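Local coordinates for bottromycin amidohydrolase (Streptomyces purpureus, PDB 6I5S), which probably hydrolyses an amide bond next to a thiazoline in a bottromycin precursor, using a two-zinc centre, and acts as gatekeeper of bottromycin biosynthesis, at residues T227-G232 / R277-E282; E244-L249 / G323-R328; R57-E60 / V65-G68; V43-A48 / K394-R399; P191-L196 / H210-V215. One frame throughout, in Å; residues are numbered along the deposited sequence. Where two conformers were deposited one is given.

Interaction 1: residues T227-G232 / R277-E282. With ZN (zinc ion), chain B.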
# COMPACT_ATOMS: atom_id res chain seq x y z
N THR A 227 -3.54 12.62 -3.08
CA THR A 227 -4.63 12.74 -2.10
C THR A 227 -5.22 11.35 -1.87
O THR A 227 -5.25 10.49 -2.78
CB THR A 227 -5.74 13.69 -2.54
OG1 THR A 227 -6.30 13.30 -3.80
CG2 THR A 227 -5.16 15.16 -2.69
N GLU A 228 -5.61 11.11 -0.61
CA GLU A 228 -5.97 9.79 -0.14
C GLU A 228 -7.47 9.69 0.16
O GLU A 228 -8.10 10.65 0.63
CB GLU A 228 -5.19 9.41 1.13
CG GLU A 228 -3.66 9.76 1.07
CD GLU A 228 -2.99 9.00 -0.03
OE1 GLU A 228 -3.10 7.75 0.01
OE2 GLU A 228 -2.39 9.62 -0.93
N HIS A 229 -7.98 8.50 -0.03
CA HIS A 229 -9.31 8.05 0.42
C HIS A 229 -10.46 8.71 -0.33
O HIS A 229 -11.62 8.52 0.06
CB HIS A 229 -9.52 8.32 1.92
CG HIS A 229 -8.39 7.93 2.81
ND1 HIS A 229 -7.89 6.65 2.89
CD2 HIS A 229 -7.68 8.67 3.71
CE1 HIS A 229 -6.90 6.63 3.77
NE2 HIS A 229 -6.76 7.83 4.29
N LEU A 230 -10.19 9.42 -1.43
CA LEU A 230 -11.18 10.26 -2.13
C LEU A 230 -11.68 11.42 -1.26
O LEU A 230 -12.63 12.11 -1.66
CB LEU A 230 -12.36 9.40 -2.65
CG LEU A 230 -11.98 8.30 -3.65
CD1 LEU A 230 -13.24 7.52 -4.05
CD2 LEU A 230 -11.34 8.92 -4.87
N TYR A 231 -11.05 11.71 -0.11
CA TYR A 231 -11.53 12.85 0.65
C TYR A 231 -11.32 14.09 -0.19
O TYR A 231 -10.39 14.17 -1.01
CB TYR A 231 -10.83 12.98 1.98
CG TYR A 231 -11.06 11.84 2.94
CD1 TYR A 231 -12.16 11.00 2.84
CD2 TYR A 231 -10.16 11.57 3.96
CE1 TYR A 231 -12.32 9.97 3.74
CE2 TYR A 231 -10.33 10.57 4.84
CZ TYR A 231 -11.42 9.77 4.74
OH TYR A 231 -11.56 8.72 5.64
N GLY A 232 -12.24 15.03 -0.05
CA GLY A 232 -12.28 16.16 -0.98
C GLY A 232 -13.33 15.98 -2.05
O GLY A 232 -14.16 16.85 -2.27
N ARG A 277 -14.48 -0.20 2.54
CA ARG A 277 -15.30 -1.41 2.64
C ARG A 277 -15.24 -1.99 4.05
O ARG A 277 -16.24 -2.34 4.64
CB ARG A 277 -14.78 -2.42 1.61
CG ARG A 277 -15.53 -3.78 1.52
CD ARG A 277 -16.87 -3.64 0.74
NE ARG A 277 -16.59 -3.20 -0.62
CZ ARG A 277 -17.56 -2.80 -1.46
NH1 ARG A 277 -17.27 -2.39 -2.67
NH2 ARG A 277 -18.83 -2.78 -1.06
N ALA A 278 -14.03 -2.11 4.60
CA ALA A 278 -13.93 -2.66 5.95
C ALA A 278 -14.59 -1.79 7.01
O ALA A 278 -15.16 -2.31 7.96
CB ALA A 278 -12.44 -2.92 6.28
N ARG A 279 -14.58 -0.45 6.85
CA ARG A 279 -15.21 0.43 7.83
C ARG A 279 -16.73 0.32 7.86
O ARG A 279 -17.35 0.76 8.84
CB ARG A 279 -14.79 1.90 7.57
CG ARG A 279 -13.30 2.19 7.77
CD ARG A 279 -12.87 3.59 7.24
NE ARG A 279 -11.42 3.73 7.00
CZ ARG A 279 -10.86 4.57 6.12
NH1 ARG A 279 -11.59 5.37 5.34
NH2 ARG A 279 -9.55 4.58 5.98
N THR A 280 -17.35 -0.20 6.80
CA THR A 280 -18.82 -0.27 6.74
C THR A 280 -19.37 -1.29 7.71
O THR A 280 -20.53 -1.17 8.12
CB THR A 280 -19.33 -0.67 5.36
OG1 THR A 280 -18.89 -1.99 5.05
CG2 THR A 280 -18.97 0.32 4.28
N GLY A 281 -18.58 -2.29 8.07
CA GLY A 281 -19.09 -3.41 8.83
C GLY A 281 -19.75 -4.49 8.00
O GLY A 281 -20.25 -5.46 8.57
N GLU A 282 -19.72 -4.36 6.67
CA GLU A 282 -20.21 -5.41 5.79
C GLU A 282 -19.30 -6.64 5.89
O GLU A 282 -18.13 -6.57 6.33
CB GLU A 282 -20.24 -4.95 4.32
CG GLU A 282 -18.82 -4.68 3.73
CD GLU A 282 -18.17 -5.89 3.05
OE1 GLU A 282 -16.98 -6.21 3.36
OE2 GLU A 282 -18.84 -6.53 2.20
ZN ZN B . -6.15 8.56 6.26
O HOH W 1 -6.42 8.50 8.38
O HOH W 2 -5.95 6.44 6.95

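Interaction 2: residues E244-L249 / G323-R328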
# COMPACT_ATOMS: atom_id res chain seq x y z
N GLU A 244 -24.46 9.20 12.00
CA GLU A 244 -24.69 10.08 10.87
C GLU A 244 -23.77 9.82 9.69
O GLU A 244 -24.01 10.40 8.63
CB GLU A 244 -24.50 11.55 11.29
CG GLU A 244 -25.51 12.05 12.27
CD GLU A 244 -25.24 13.49 12.69
OE1 GLU A 244 -24.12 13.99 12.45
OE2 GLU A 244 -26.15 14.14 13.26
N ARG A 245 -22.73 8.97 9.85
CA ARG A 245 -21.66 8.89 8.86
C ARG A 245 -22.16 8.49 7.49
O ARG A 245 -21.75 9.05 6.48
CB ARG A 245 -20.58 7.90 9.31
CG ARG A 245 -19.87 8.35 10.54
CD ARG A 245 -18.80 7.38 10.99
NE ARG A 245 -18.23 7.80 12.26
CZ ARG A 245 -17.56 6.99 13.07
NH1 ARG A 245 -17.38 5.72 12.72
NH2 ARG A 245 -17.08 7.46 14.21
N TRP A 246 -22.97 7.43 7.42
CA TRP A 246 -23.30 6.87 6.12
C TRP A 246 -24.43 7.65 5.45
O TRP A 246 -24.44 7.76 4.21
CB TRP A 246 -23.61 5.37 6.28
CG TRP A 246 -22.34 4.67 6.91
CD1 TRP A 246 -22.16 4.29 8.22
CD2 TRP A 246 -21.11 4.35 6.25
NE1 TRP A 246 -20.93 3.76 8.40
CE2 TRP A 246 -20.25 3.80 7.21
CE3 TRP A 246 -20.64 4.49 4.94
CZ2 TRP A 246 -18.99 3.40 6.92
CZ3 TRP A 246 -19.40 4.09 4.65
CH2 TRP A 246 -18.56 3.56 5.63
N ASP A 247 -25.35 8.22 6.24
CA ASP A 247 -26.27 9.23 5.73
C ASP A 247 -25.52 10.41 5.12
O ASP A 247 -25.90 10.93 4.07
CB ASP A 247 -27.17 9.74 6.87
CG ASP A 247 -28.16 8.69 7.36
OD1 ASP A 247 -28.32 7.64 6.71
OD2 ASP A 247 -28.78 8.95 8.41
N ALA A 248 -24.48 10.89 5.79
CA ALA A 248 -23.69 12.00 5.26
C ALA A 248 -22.99 11.60 3.97
O ALA A 248 -22.91 12.39 3.02
CB ALA A 248 -22.66 12.45 6.32
N LEU A 249 -22.48 10.39 3.90
CA LEU A 249 -21.86 9.96 2.66
C LEU A 249 -22.92 9.83 1.57
O LEU A 249 -22.73 10.29 0.44
CB LEU A 249 -21.09 8.64 2.85
CG LEU A 249 -20.43 8.03 1.63
CD1 LEU A 249 -19.35 8.97 1.11
CD2 LEU A 249 -19.81 6.61 1.91
N GLY A 323 -22.54 -1.07 1.64
CA GLY A 323 -21.76 -1.65 0.56
C GLY A 323 -22.02 -0.98 -0.78
O GLY A 323 -21.08 -0.76 -1.56
N ALA A 324 -23.30 -0.66 -1.06
CA ALA A 324 -23.63 0.06 -2.29
C ALA A 324 -22.96 1.44 -2.35
O ALA A 324 -22.61 1.91 -3.44
CB ALA A 324 -25.14 0.21 -2.42
N LEU A 325 -22.83 2.12 -1.21
CA LEU A 325 -22.12 3.41 -1.24
C LEU A 325 -20.64 3.22 -1.58
O LEU A 325 -20.06 4.01 -2.33
CB LEU A 325 -22.30 4.12 0.11
CG LEU A 325 -23.74 4.46 0.51
CD1 LEU A 325 -23.78 4.97 1.93
CD2 LEU A 325 -24.34 5.44 -0.43
N VAL A 326 -20.00 2.19 -1.04
CA VAL A 326 -18.60 1.96 -1.37
C VAL A 326 -18.46 1.53 -2.83
O VAL A 326 -17.48 1.92 -3.49
CB VAL A 326 -17.98 0.97 -0.40
CG1 VAL A 326 -16.55 0.65 -0.76
CG2 VAL A 326 -18.06 1.52 1.00
N ASP A 327 -19.44 0.79 -3.37
CA ASP A 327 -19.43 0.50 -4.80
C ASP A 327 -19.40 1.80 -5.61
O ASP A 327 -18.70 1.90 -6.62
CB ASP A 327 -20.65 -0.33 -5.18
CG ASP A 327 -20.60 -1.77 -4.66
OD1 ASP A 327 -19.50 -2.29 -4.30
OD2 ASP A 327 -21.67 -2.41 -4.67
N ARG A 328 -20.22 2.77 -5.22
CA ARG A 328 -20.24 4.07 -5.90
C ARG A 328 -18.90 4.79 -5.79
O ARG A 328 -18.49 5.46 -6.73
CB ARG A 328 -21.36 4.95 -5.34
CG ARG A 328 -22.77 4.40 -5.71
CD ARG A 328 -23.91 5.32 -5.34
NE ARG A 328 -23.81 6.56 -6.09
CZ ARG A 328 -24.55 7.62 -5.85
NH1 ARG A 328 -25.44 7.59 -4.87
NH2 ARG A 328 -24.38 8.71 -6.58

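Interaction 3: residues R57-E60 / V65-G68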
# COMPACT_ATOMS: atom_id res chain seq x y z
N ARG A 57 12.72 -13.44 -22.99
CA ARG A 57 14.11 -13.05 -22.91
C ARG A 57 14.70 -13.57 -21.61
O ARG A 57 14.00 -13.73 -20.60
CB ARG A 57 14.24 -11.54 -22.99
CG ARG A 57 13.78 -10.95 -24.32
CD ARG A 57 14.16 -9.48 -24.40
NE ARG A 57 13.85 -8.89 -25.70
CZ ARG A 57 13.09 -7.81 -25.88
NH1 ARG A 57 12.56 -7.17 -24.83
NH2 ARG A 57 12.86 -7.37 -27.11
N ASP A 58 15.98 -13.86 -21.65
CA ASP A 58 16.67 -14.30 -20.45
C ASP A 58 17.09 -13.08 -19.65
O ASP A 58 17.77 -12.18 -20.17
CB ASP A 58 17.89 -15.14 -20.83
CG ASP A 58 17.55 -16.40 -21.62
OD1 ASP A 58 16.42 -16.95 -21.55
OD2 ASP A 58 18.47 -16.90 -22.31
N LEU A 59 16.70 -13.07 -18.39
CA LEU A 59 16.89 -11.94 -17.50
C LEU A 59 18.14 -12.15 -16.66
O LEU A 59 18.24 -13.13 -15.92
CB LEU A 59 15.66 -11.82 -16.59
CG LEU A 59 15.82 -10.88 -15.40
CD1 LEU A 59 16.08 -9.44 -15.88
CD2 LEU A 59 14.60 -10.93 -14.52
N GLU A 60 19.08 -11.21 -16.74
CA GLU A 60 20.30 -11.23 -15.94
C GLU A 60 20.18 -10.24 -14.80
O GLU A 60 19.94 -9.04 -15.02
CB GLU A 60 21.51 -10.90 -16.80
CG GLU A 60 22.78 -10.90 -15.99
CD GLU A 60 23.99 -10.49 -16.76
OE1 GLU A 60 23.91 -10.38 -18.01
OE2 GLU A 60 25.03 -10.29 -16.10
N VAL A 65 20.61 -5.87 -9.18
CA VAL A 65 20.24 -4.86 -10.17
C VAL A 65 19.91 -5.58 -11.47
O VAL A 65 20.59 -6.55 -11.82
CB VAL A 65 21.39 -3.84 -10.39
CG1 VAL A 65 21.10 -2.95 -11.57
CG2 VAL A 65 21.64 -3.04 -9.11
N VAL A 66 18.89 -5.11 -12.18
CA VAL A 66 18.59 -5.66 -13.49
C VAL A 66 19.73 -5.31 -14.44
O VAL A 66 19.93 -4.15 -14.81
CB VAL A 66 17.23 -5.16 -13.99
CG1 VAL A 66 16.97 -5.60 -15.41
CG2 VAL A 66 16.14 -5.66 -13.08
N ALA A 67 20.49 -6.31 -14.85
CA ALA A 67 21.64 -6.08 -15.71
C ALA A 67 21.29 -6.10 -17.18
O ALA A 67 21.92 -5.39 -17.96
CB ALA A 67 22.72 -7.13 -15.44
N GLY A 68 20.31 -6.91 -17.60
CA GLY A 68 20.00 -6.96 -19.01
C GLY A 68 19.08 -8.11 -19.36
O GLY A 68 18.77 -8.97 -18.53

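Interaction 4: residues V43-A48 / K394-R399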
# COMPACT_ATOMS: atom_id res chain seq x y z
N VAL A 43 11.88 -15.29 -19.90
CA VAL A 43 10.99 -14.47 -19.08
C VAL A 43 10.17 -13.62 -20.02
O VAL A 43 10.72 -13.01 -20.95
CB VAL A 43 11.80 -13.58 -18.11
CG1 VAL A 43 10.94 -12.50 -17.50
CG2 VAL A 43 12.43 -14.42 -17.00
N GLY A 44 8.85 -13.57 -19.78
CA GLY A 44 7.99 -12.61 -20.44
C GLY A 44 7.73 -11.40 -19.54
O GLY A 44 7.03 -11.49 -18.52
N LEU A 45 8.34 -10.27 -19.86
CA LEU A 45 8.18 -9.07 -19.05
C LEU A 45 6.84 -8.45 -19.40
O LEU A 45 6.60 -8.11 -20.56
CB LEU A 45 9.31 -8.08 -19.29
CG LEU A 45 9.20 -6.68 -18.64
CD1 LEU A 45 9.13 -6.81 -17.14
CD2 LEU A 45 10.34 -5.74 -19.07
N ILE A 46 5.95 -8.34 -18.42
CA ILE A 46 4.66 -7.70 -18.65
C ILE A 46 4.81 -6.20 -18.48
O ILE A 46 5.38 -5.72 -17.49
CB ILE A 46 3.61 -8.29 -17.69
CG1 ILE A 46 3.42 -9.79 -18.02
CG2 ILE A 46 2.30 -7.54 -17.79
CD1 ILE A 46 2.50 -10.50 -17.06
N ASP A 47 4.35 -5.46 -19.48
CA ASP A 47 4.51 -4.00 -19.52
C ASP A 47 3.62 -3.37 -18.48
O ASP A 47 2.40 -3.53 -18.53
CB ASP A 47 4.16 -3.46 -20.91
CG ASP A 47 4.57 -2.00 -21.09
OD1 ASP A 47 5.32 -1.48 -20.24
OD2 ASP A 47 4.15 -1.38 -22.09
N ALA A 48 4.21 -2.64 -17.53
CA ALA A 48 3.46 -2.15 -16.38
C ALA A 48 2.29 -1.27 -16.77
O ALA A 48 1.35 -1.12 -15.98
CB ALA A 48 4.40 -1.39 -15.44
N LYS A 394 13.26 3.06 -14.16
CA LYS A 394 12.16 2.41 -14.85
C LYS A 394 11.64 1.24 -14.00
O LYS A 394 12.40 0.64 -13.23
CB LYS A 394 12.60 1.92 -16.24
CG LYS A 394 12.27 2.92 -17.37
CD LYS A 394 13.49 3.28 -18.20
CE LYS A 394 13.50 4.76 -18.61
NZ LYS A 394 14.86 5.36 -18.44
N PRO A 395 10.34 0.91 -14.12
CA PRO A 395 9.72 0.01 -13.13
C PRO A 395 10.36 -1.36 -13.06
O PRO A 395 10.41 -1.97 -11.99
CB PRO A 395 8.25 -0.08 -13.60
CG PRO A 395 8.06 1.03 -14.55
CD PRO A 395 9.40 1.29 -15.18
N ALA A 396 10.84 -1.85 -14.19
CA ALA A 396 11.47 -3.17 -14.27
C ALA A 396 12.97 -3.05 -14.52
O ALA A 396 13.58 -3.98 -15.05
CB ALA A 396 10.82 -4.01 -15.38
N ALA A 397 13.56 -1.90 -14.18
CA ALA A 397 15.02 -1.75 -14.25
C ALA A 397 15.55 -1.26 -12.91
O ALA A 397 14.80 -1.15 -11.93
CB ALA A 397 15.45 -0.79 -15.36
N GLY A 398 16.84 -0.96 -12.85
CA GLY A 398 17.42 -0.61 -11.57
C GLY A 398 17.31 -1.77 -10.61
O GLY A 398 17.66 -2.91 -10.95
N ARG A 399 16.79 -1.52 -9.42
CA ARG A 399 16.75 -2.54 -8.40
C ARG A 399 15.88 -3.70 -8.88
O ARG A 399 14.81 -3.53 -9.45
CB ARG A 399 16.22 -1.98 -7.07
CG ARG A 399 16.24 -3.00 -5.91
CD ARG A 399 16.02 -2.41 -4.52
NE ARG A 399 14.77 -1.64 -4.41
CZ ARG A 399 14.70 -0.35 -4.12
NH1 ARG A 399 15.79 0.35 -3.88
NH2 ARG A 399 13.52 0.25 -4.06

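Interaction 5: residues P191-L196 / H210-V215. With ZN (zinc ion), chain B.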
# COMPACT_ATOMS: atom_id res chain seq x y z
N PRO A 191 -4.40 29.02 5.79
CA PRO A 191 -3.13 29.78 5.64
C PRO A 191 -1.89 28.94 5.93
O PRO A 191 -0.80 29.13 5.35
CB PRO A 191 -3.30 30.93 6.64
CG PRO A 191 -4.60 30.89 7.16
CD PRO A 191 -5.28 29.60 6.83
N VAL A 192 -2.02 28.02 6.89
CA VAL A 192 -0.93 27.13 7.22
C VAL A 192 -0.67 26.14 6.08
O VAL A 192 0.49 25.91 5.72
CB VAL A 192 -1.21 26.44 8.56
CG1 VAL A 192 -0.11 25.46 8.90
CG2 VAL A 192 -1.34 27.49 9.70
N PHE A 193 -1.73 25.56 5.50
CA PHE A 193 -1.58 24.70 4.34
C PHE A 193 -0.86 25.44 3.21
O PHE A 193 0.05 24.89 2.57
CB PHE A 193 -2.94 24.17 3.89
CG PHE A 193 -2.88 23.32 2.67
CD1 PHE A 193 -2.66 21.96 2.78
CD2 PHE A 193 -3.01 23.88 1.42
CE1 PHE A 193 -2.63 21.17 1.63
CE2 PHE A 193 -3.00 23.11 0.28
CZ PHE A 193 -2.78 21.77 0.37
N GLU A 194 -1.27 26.67 2.93
CA GLU A 194 -0.68 27.40 1.80
C GLU A 194 0.79 27.62 2.01
O GLU A 194 1.59 27.51 1.06
CB GLU A 194 -1.38 28.76 1.59
CG GLU A 194 -2.79 28.63 1.08
CD GLU A 194 -3.56 29.95 1.03
OE1 GLU A 194 -3.05 31.05 1.38
OE2 GLU A 194 -4.74 29.87 0.61
N ALA A 195 1.17 28.00 3.24
CA ALA A 195 2.58 28.18 3.56
C ALA A 195 3.34 26.86 3.47
O ALA A 195 4.48 26.85 2.98
CB ALA A 195 2.74 28.79 4.94
N LEU A 196 2.73 25.77 3.94
CA LEU A 196 3.37 24.45 3.94
C LEU A 196 3.64 23.98 2.52
O LEU A 196 4.75 23.56 2.20
CB LEU A 196 2.48 23.44 4.66
CG LEU A 196 2.88 21.97 4.59
CD1 LEU A 196 4.20 21.79 5.26
CD2 LEU A 196 1.83 21.18 5.29
N HIS A 210 -4.72 13.88 3.43
CA HIS A 210 -6.12 14.22 3.36
C HIS A 210 -6.30 15.64 2.87
O HIS A 210 -5.66 16.54 3.38
CB HIS A 210 -6.78 14.14 4.75
CG HIS A 210 -6.78 12.76 5.35
ND1 HIS A 210 -7.51 12.46 6.48
CD2 HIS A 210 -6.13 11.62 5.00
CE1 HIS A 210 -7.32 11.18 6.79
NE2 HIS A 210 -6.48 10.66 5.91
N VAL A 211 -7.23 15.86 1.93
CA VAL A 211 -7.54 17.24 1.55
C VAL A 211 -8.08 17.92 2.79
O VAL A 211 -9.11 17.49 3.32
CB VAL A 211 -8.57 17.33 0.40
CG1 VAL A 211 -9.01 18.79 0.13
CG2 VAL A 211 -8.00 16.67 -0.88
N PRO A 212 -7.47 18.99 3.29
CA PRO A 212 -7.98 19.59 4.53
C PRO A 212 -9.33 20.23 4.31
O PRO A 212 -9.64 20.74 3.24
CB PRO A 212 -6.92 20.63 4.88
CG PRO A 212 -5.68 20.12 4.19
CD PRO A 212 -6.15 19.56 2.92
N GLN A 213 -10.15 20.16 5.36
CA GLN A 213 -11.51 20.69 5.28
C GLN A 213 -11.52 22.15 4.87
O GLN A 213 -12.45 22.60 4.16
CB GLN A 213 -12.20 20.52 6.62
CG GLN A 213 -12.59 19.11 6.94
CD GLN A 213 -13.83 19.01 7.80
OE1 GLN A 213 -14.47 17.96 7.82
NE2 GLN A 213 -14.18 20.10 8.53
N ALA A 214 -10.52 22.90 5.29
CA ALA A 214 -10.47 24.34 5.04
C ALA A 214 -9.83 24.69 3.72
O ALA A 214 -9.57 25.88 3.47
CB ALA A 214 -9.73 25.05 6.17
N VAL A 215 -9.54 23.70 2.88
CA VAL A 215 -8.86 23.92 1.60
C VAL A 215 -9.77 23.49 0.45
O VAL A 215 -10.32 22.36 0.44
CB VAL A 215 -7.53 23.17 1.55
CG1 VAL A 215 -6.88 23.27 0.14
CG2 VAL A 215 -6.55 23.73 2.64
ZN ZN B . -6.15 8.56 6.26
O HOH W 1 -6.42 8.50 8.38
O HOH W 2 -5.95 6.44 6.95

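Interaction 1: residues T227-G232 / R277-E282
The backbones of T227-G232 and R277-E282 keep well apart, the nearest CA atoms being those of H229 and R277 at 11.4 Å, so of the residues in R277-E282 only R279 reaches H229 and Y231. Its arm runs extended from CG to NE and brings NH2 to 4.0 Å from CE1 of H229, which lies near the guanidinium plane at its edge. The imidazole and guanidinium planes are steeply inclined, 72° apart, and do not stack. Toward Y231 the planes are only 34° apart, and NH1 of R279 comes to 3.4 Å from OH of Y231. R279 was modelled in two conformers, and these distances hold for one of them, so the approach is doubtful in detail. In the amidohydrolase fold, metal ligands sit at the C-terminal ends of barrel strands, and H229 follows strand 226-228 in this way: its NE2 binds zinc at 2.2 Å, with H210, the carboxylated lysine Xaa183 and two waters as further ligands. ND1 of H229 is hydrogen-bonded to T272, which fixes the turn of the ring, while NH2 of R279 forms a salt bridge with D348, a ligand of the other zinc. A type I' turn from E228 to Y231 has H229 at its second position and brings CB of H229 over the centre of the Y231 ring, 3.6 Å above its plane.

Interaction 2: residues E244-L249 / G323-R328
L325 fits between W246 and L249 as a knob into a hole, the packing mode in which one side chain of a helix enters a four-residue pocket on another. A250 and L253 complete the pocket, so helix 316-338 packs against helix 245-254; both probably belong to the helical layer around the metal-binding barrel. The tight part is entirely apolar in its side chains. CB of L325 rests against CD2 of L249 at 4.0 Å, and the two leucine side chains run antiparallel alongside each other. L325 has CG anti to its carbonyl carbon (chi1 -60°), and the branch continues outward to CD1 (chi2 172°), which reaches the first turn of the other helix near W246. There the methyl lies at the edge of the indole, near its plane, instead of over a face; CB of R245, from the same helix as W246, lies above one face, toward its rim. CH2 of the indole packs on T280 of helix 273-280, and the side chain also touches R321 and R322. V326 only borders the contact. On the loose side, E244 is exposed and poorly ordered, and A324 is exposed too. The CB of D247 points away from the other helix; its OD1 is salt-bridged to R321, one turn before the knob. A polar neighbour of the knob is a main-chain carbonyl: CD1 of L325 stands 3.7 Å from O of W246, whereas CD1 of L325 and CB of W246 are 4.4 Å apart.

Interaction 3: residues R57-E60 / V65-G68
Two successive backbone N-H groups grip O of E60: N of A67 gives the shorter bond at 2.8 Å, and N of G68 a weak one at 3.4 Å. Having two residues of one strand face a single residue of the other is the definition of a classic beta bulge, and it extends one strand by an extra residue relative to its partner. In return, N of E60 donates to O of G68 at 2.9 Å and almost straight (177°), which makes E60 and G68 an antiparallel hydrogen-bonded pair. G68 adopts backbone angles at which a CB would run into the carbonyl O of A67, so glycine suits this second bulge position. Side chains add to the backbone bonds. E60 holds CG anti to its N (chi1 179°) and extends from there, and CG passes 3.8 Å from CB of A67, a contact on the solvent side. L59 is buried instead and crosses V66 at about a right angle, with CD1 4.0 Å from CG1 of V66. The short segments run antiparallel but well twisted, their axes 134° apart, consistent with the bulge. The bulge lies in the hairpin of strands 57-62 and 65-71; strand 38-41 pairs with the other edge of 57-62, where L59 meets F40, while V66 bonds through its backbone to G398 in the loop that precedes strand 402-405.

Interaction 4: residues V43-A48 / K394-R399
L45 presses both of its methyl groups onto CB of A396, CD1 at 3.7 Å and CD2 at 4.1 Å, so the small alanine side chain meets the forked end of the leucine. The fork is brought there by a first torsion that sets CG opposite the backbone N (chi1 173°). A second, looser touch lies a few residues on, where CB of A48 faces CB of P395 at 4.5 Å. Both contacts are apolar and made by side chains alone; the backbones themselves stay apart, with CA of A48 and CA of P395 separated by 7.4 Å. What presents P395 and A396 side by side is a type I beta turn from K394 to A397, closed by N of A397 donating to O of K394 at 2.9 Å. Proline is well suited to the second position of such a turn, where P395 stands. The contact thus applies a turn to one flank of an early strand and the chain that follows it. Strand 43-45 runs parallel to strand 84-95 in the mixed sheet, L45 also touches W69 of strand 65-71, P395 leans on P88 of strand 84-95, and A48 and P395 both reach A383 at the start of helix 383-388.

Interaction 5: residues P191-L196 / H210-V215
F193 and V215 meet through a CH-pi contact: CG2 of V215 sits over one face of the phenyl ring, 4.1 Å from its centroid and 28° off the ring normal. The other methyl follows along the same ring, with CG1 3.9 Å from CE2. Plain apolar packing adds P212, whose CG comes to 3.8 Å from CD1 of F193, the two side chains crossing at about a right angle. F193 gets there because its ring leaves the helix with CG anti to the backbone N (chi1 178°). Replacing F193 by an alanine would probably strip V215 and P212 of their aromatic partner and open a gap between helix 190-203 and the loop. That loop carries H210, which binds zinc through NE2, consistent with the metal histidines of amidohydrolase barrels. Among backbone bonds, N of V215 donates to O of P212 at 3.0 Å, closing the type I turn that brings both residues to the ring. Polar and aromatic partners then orient the histidine: its ND1 is hydrogen-bonded to D186, its ring stacks with Y185, and it meets Y231 edge-to-face.

From the N terminus, residues 43-48 open the widest loop, which interaction 4 closes only at 394-399; all the others nest inside it. Interaction 3 closes first, as a short hairpin, and touches interaction 4, so both belong to the beta-rich part of the chain. Interaction 5 follows, closing a short loop from helix 190-203 back to the segment with H210. Interactions 1 and 2 then cross: 227-232 and 244-249 open in turn before 277-282 and 323-328 close them, and a salt bridge between R277 and D327 joins the two. Interactions 1 and 5 share one zinc and its waters, whereas interactions 1 and 3 lie about 40 Å apart between centres.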